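Local coordinates for protein EvdO2 (Micromonospora carbonacea, PDB 4XAC) that is probably a 2-oxoglutarate-dependent oxygenase of the phytanoyl-CoA dioxygenase family, binding 2-oxoglutarate beside a metal ion, at residues A[143-148]-A[230-235]. Sequence-based numbering, arbitrary orientation.
Sequences GLSIWT and VLVFMS. With AKG (2-oxoglutaric acid), chain D.
Leu144 pairs with Phe233, and Ile146 with Leu231, through four backbone hydrogen bonds that join the antiparallel strands 143-148 and 230-234. The shortest runs from Ile146 N to Leu231 O, 2.7 Å. Leu144, Ile146, Leu231 and Phe233 share one face of the sheet, the one packed on helix 89-102. There Ile146 CD1 lies 3.9 Å from Phe233 CE1, and Leu144 CD1 sits at the edge of the same ring, near its plane. The other face carries Ser145, Trp147, Val230 and Val232, and looks toward the 2-oxoglutarate and the bound nickel ion. With CG anti to the backbone N (chi1 -170°), the indole of Trp147 extends beside the ligand. Its NE1 donates a hydrogen bond in the ring plane to AKG O3, 2.9 Å away, with an N-H...O angle of 155°. Val230 CG2 meets Trp147 CD1 obliquely, 3.5 Å away, on the five-membered ring. A phenylalanine in place of Trp147 has no indole N-H and would probably leave AKG O3 without this donor. Thr126 and His209 also hydrogen-bond the ligand. The antiparallel sheet belongs to the double-stranded beta-helix of the cupin clan. One side is thus an apolar seam under a helix. The other mixes valine methyls with the Ser145 hydroxyl and the Trp147 N-H, a donor that is likely to orient the C5 carboxylate of 2-oxoglutarate.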
ATOM      1  N   GLY A 143      12.275   2.425   5.439  1.00 24.36           N
ATOM      2  CA  GLY A 143      11.076   1.631   5.575  1.00 19.26           C
ATOM      3  C   GLY A 143      10.537   1.127   4.270  1.00 21.59           C
ATOM      4  O   GLY A 143      11.019   1.479   3.188  1.00 20.42           O
ATOM      5  N   LEU A 144       9.516   0.291   4.388  1.00 19.33           N
ATOM      6  CA  LEU A 144       8.878  -0.270   3.224  1.00 16.44           C
ATOM      7  C   LEU A 144       7.429  -0.596   3.536  1.00 13.86           C
ATOM      8  O   LEU A 144       6.992  -0.556   4.695  1.00 19.12           O
ATOM      9  CB  LEU A 144       9.656  -1.521   2.747  1.00 18.78           C
ATOM     10  CG  LEU A 144       9.932  -2.669   3.731  1.00 19.98           C
ATOM     11  CD1 LEU A 144       8.653  -3.446   4.065  1.00 18.69           C
ATOM     12  CD2 LEU A 144      10.974  -3.631   3.166  1.00 21.45           C
ATOM     13  N   SER A 145       6.681  -0.914   2.490  1.00 17.01           N
ATOM     14  CA  SER A 145       5.295  -1.324   2.617  1.00 17.97           C
ATOM     15  C   SER A 145       5.124  -2.695   1.987  1.00 18.24           C
ATOM     16  O   SER A 145       5.677  -2.938   0.931  1.00 19.45           O
ATOM     17  CB  SER A 145       4.368  -0.315   1.938  1.00 20.28           C
ATOM     18  OG  SER A 145       4.475   0.941   2.590  1.00 25.42           O
ATOM     19  N   ILE A 146       4.363  -3.576   2.635  1.00 16.60           N
ATOM     20  CA  ILE A 146       4.015  -4.884   2.052  1.00 16.70           C
ATOM     21  C   ILE A 146       2.520  -4.920   1.758  1.00 18.18           C
ATOM     22  O   ILE A 146       1.686  -4.961   2.665  1.00 18.71           O
ATOM     23  CB  ILE A 146       4.404  -6.070   2.974  1.00 20.90           C
ATOM     24  CG1 ILE A 146       5.916  -6.093   3.174  1.00 19.04           C
ATOM     25  CG2 ILE A 146       3.973  -7.411   2.340  1.00 18.34           C
ATOM     26  CD1 ILE A 146       6.412  -7.007   4.346  1.00 17.80           C
ATOM     27  N   TRP A 147       2.209  -4.867   0.469  1.00 16.97           N
ATOM     28  CA  TRP A 147       0.848  -4.751  -0.040  1.00 18.94           C
ATOM     29  C   TRP A 147       0.348  -6.144  -0.390  1.00 17.10           C
ATOM     30  O   TRP A 147       0.698  -6.670  -1.436  1.00 19.75           O
ATOM     31  CB  TRP A 147       0.874  -3.821  -1.271  1.00 22.16           C
ATOM     32  CG  TRP A 147      -0.403  -3.296  -1.916  1.00 22.35           C
ATOM     33  CD1 TRP A 147      -1.000  -2.065  -1.695  1.00 17.05           C
ATOM     34  CD2 TRP A 147      -1.133  -3.899  -3.000  1.00 19.60           C
ATOM     35  NE1 TRP A 147      -2.090  -1.913  -2.533  1.00 21.87           N
ATOM     36  CE2 TRP A 147      -2.188  -3.013  -3.342  1.00 23.43           C
ATOM     37  CE3 TRP A 147      -1.017  -5.108  -3.699  1.00 20.51           C
ATOM     38  CZ2 TRP A 147      -3.114  -3.305  -4.349  1.00 28.53           C
ATOM     39  CZ3 TRP A 147      -1.949  -5.391  -4.707  1.00 22.38           C
ATOM     40  CH2 TRP A 147      -2.978  -4.498  -5.012  1.00 29.84           C
ATOM     41  N   THR A 148      -0.467  -6.741   0.486  1.00 18.52           N
ATOM     42  CA  THR A 148      -0.991  -8.092   0.253  1.00 17.88           C
ATOM     43  C   THR A 148      -2.386  -7.998  -0.347  1.00 15.23           C
ATOM     44  O   THR A 148      -3.249  -7.320   0.203  1.00 21.66           O
ATOM     45  CB  THR A 148      -1.068  -8.927   1.557  1.00 24.00           C
ATOM     46  OG1 THR A 148       0.240  -9.058   2.121  1.00 21.16           O
ATOM     47  CG2 THR A 148      -1.627 -10.321   1.280  1.00 21.56           C
ATOM     48  N   VAL A 230      -2.243  -3.621   3.741  1.00 22.10           N
ATOM     49  CA  VAL A 230      -0.874  -3.130   3.668  1.00 21.52           C
ATOM     50  C   VAL A 230      -0.260  -3.105   5.054  1.00 22.21           C
ATOM     51  O   VAL A 230      -0.880  -2.633   5.998  1.00 19.99           O
ATOM     52  CB  VAL A 230      -0.800  -1.728   3.047  1.00 22.18           C
ATOM     53  CG1 VAL A 230       0.654  -1.339   2.782  1.00 24.64           C
ATOM     54  CG2 VAL A 230      -1.595  -1.686   1.738  1.00 26.88           C
ATOM     55  N   LEU A 231       0.946  -3.650   5.168  1.00 21.40           N
ATOM     56  CA  LEU A 231       1.710  -3.556   6.394  1.00 18.54           C
ATOM     57  C   LEU A 231       2.935  -2.700   6.143  1.00 16.97           C
ATOM     58  O   LEU A 231       3.721  -2.976   5.228  1.00 19.54           O
ATOM     59  CB  LEU A 231       2.130  -4.939   6.889  1.00 20.59           C
ATOM     60  CG  LEU A 231       1.032  -5.793   7.504  1.00 22.11           C
ATOM     61  CD1 LEU A 231       1.581  -7.220   7.741  1.00 20.09           C
ATOM     62  CD2 LEU A 231       0.547  -5.164   8.814  1.00 22.20           C
ATOM     63  N   VAL A 232       3.086  -1.667   6.955  1.00 19.79           N
ATOM     64  CA  VAL A 232       4.207  -0.744   6.852  1.00 20.06           C
ATOM     65  C   VAL A 232       5.209  -1.010   7.956  1.00 17.10           C
ATOM     66  O   VAL A 232       4.819  -1.074   9.107  1.00 21.52           O
ATOM     67  CB  VAL A 232       3.727   0.702   6.952  1.00 20.78           C
ATOM     68  CG1 VAL A 232       4.909   1.668   6.894  1.00 24.43           C
ATOM     69  CG2 VAL A 232       2.715   0.979   5.847  1.00 19.84           C
ATOM     70  N   PHE A 233       6.480  -1.167   7.591  1.00 21.09           N
ATOM     71  CA  PHE A 233       7.569  -1.393   8.541  1.00 23.12           C
ATOM     72  C   PHE A 233       8.643  -0.330   8.366  1.00 22.18           C
ATOM     73  O   PHE A 233       9.070  -0.042   7.238  1.00 20.44           O
ATOM     74  CB  PHE A 233       8.184  -2.797   8.350  1.00 21.77           C
ATOM     75  CG  PHE A 233       7.231  -3.923   8.653  1.00 20.96           C
ATOM     76  CD1 PHE A 233       6.492  -4.516   7.635  1.00 22.25           C
ATOM     77  CD2 PHE A 233       7.059  -4.376   9.955  1.00 20.46           C
ATOM     78  CE1 PHE A 233       5.602  -5.542   7.910  1.00 20.36           C
ATOM     79  CE2 PHE A 233       6.163  -5.403  10.237  1.00 23.04           C
ATOM     80  CZ  PHE A 233       5.440  -5.988   9.209  1.00 21.42           C
ATOM     81  N   MET A 234       9.108   0.239   9.475  1.00 21.84           N
ATOM     82  CA  MET A 234      10.033   1.356   9.380  1.00 17.87           C
ATOM     83  C   MET A 234      10.948   1.452  10.575  1.00 21.06           C
ATOM     84  O   MET A 234      10.605   1.029  11.682  1.00 25.92           O
ATOM     85  CB  MET A 234       9.256   2.667   9.235  1.00 19.91           C
ATOM     86  CG  MET A 234       8.415   2.987  10.438  1.00 26.83           C
ATOM     87  SD  MET A 234       7.171   4.227  10.039  1.00 35.14           S
ATOM     88  CE  MET A 234       6.414   4.460  11.647  1.00 38.11           C
ATOM     89  N   SER A 235      12.112   2.039  10.342  1.00 24.04           N
ATOM     90  CA  SER A 235      13.043   2.373  11.418  1.00 24.09           C
ATOM     91  C   SER A 235      12.566   3.545  12.250  1.00 30.24           C
ATOM     92  O   SER A 235      11.687   4.310  11.840  1.00 28.09           O
ATOM     93  CB  SER A 235      14.401   2.725  10.838  1.00 27.05           C
ATOM     94  OG  SER A 235      14.320   3.996  10.216  1.00 27.19           O
TER
HETATM   95  C1  AKG D 303       0.686   2.027  -1.029  0.78 20.60           C
HETATM   96  O1  AKG D 303       0.501   0.876  -0.544  0.78 19.03           O
HETATM   97  O2  AKG D 303       1.636   2.757  -0.653  0.78 14.91           O
HETATM   98  C2  AKG D 303      -0.262   2.558  -2.050  0.78 21.36           C
HETATM   99  O5  AKG D 303      -0.145   3.714  -2.449  0.78 17.25           O
HETATM  100  C3  AKG D 303      -1.363   1.686  -2.547  0.78 20.27           C
HETATM  101  C4  AKG D 303      -2.295   2.243  -3.575  0.78 17.66           C
HETATM  102  C5  AKG D 303      -3.496   1.427  -3.938  0.78 25.72           C
HETATM  103  O3  AKG D 303      -3.694   0.314  -3.382  0.78 26.83           O
HETATM  104  O4  AKG D 303      -4.316   1.843  -4.801  0.78 25.62           O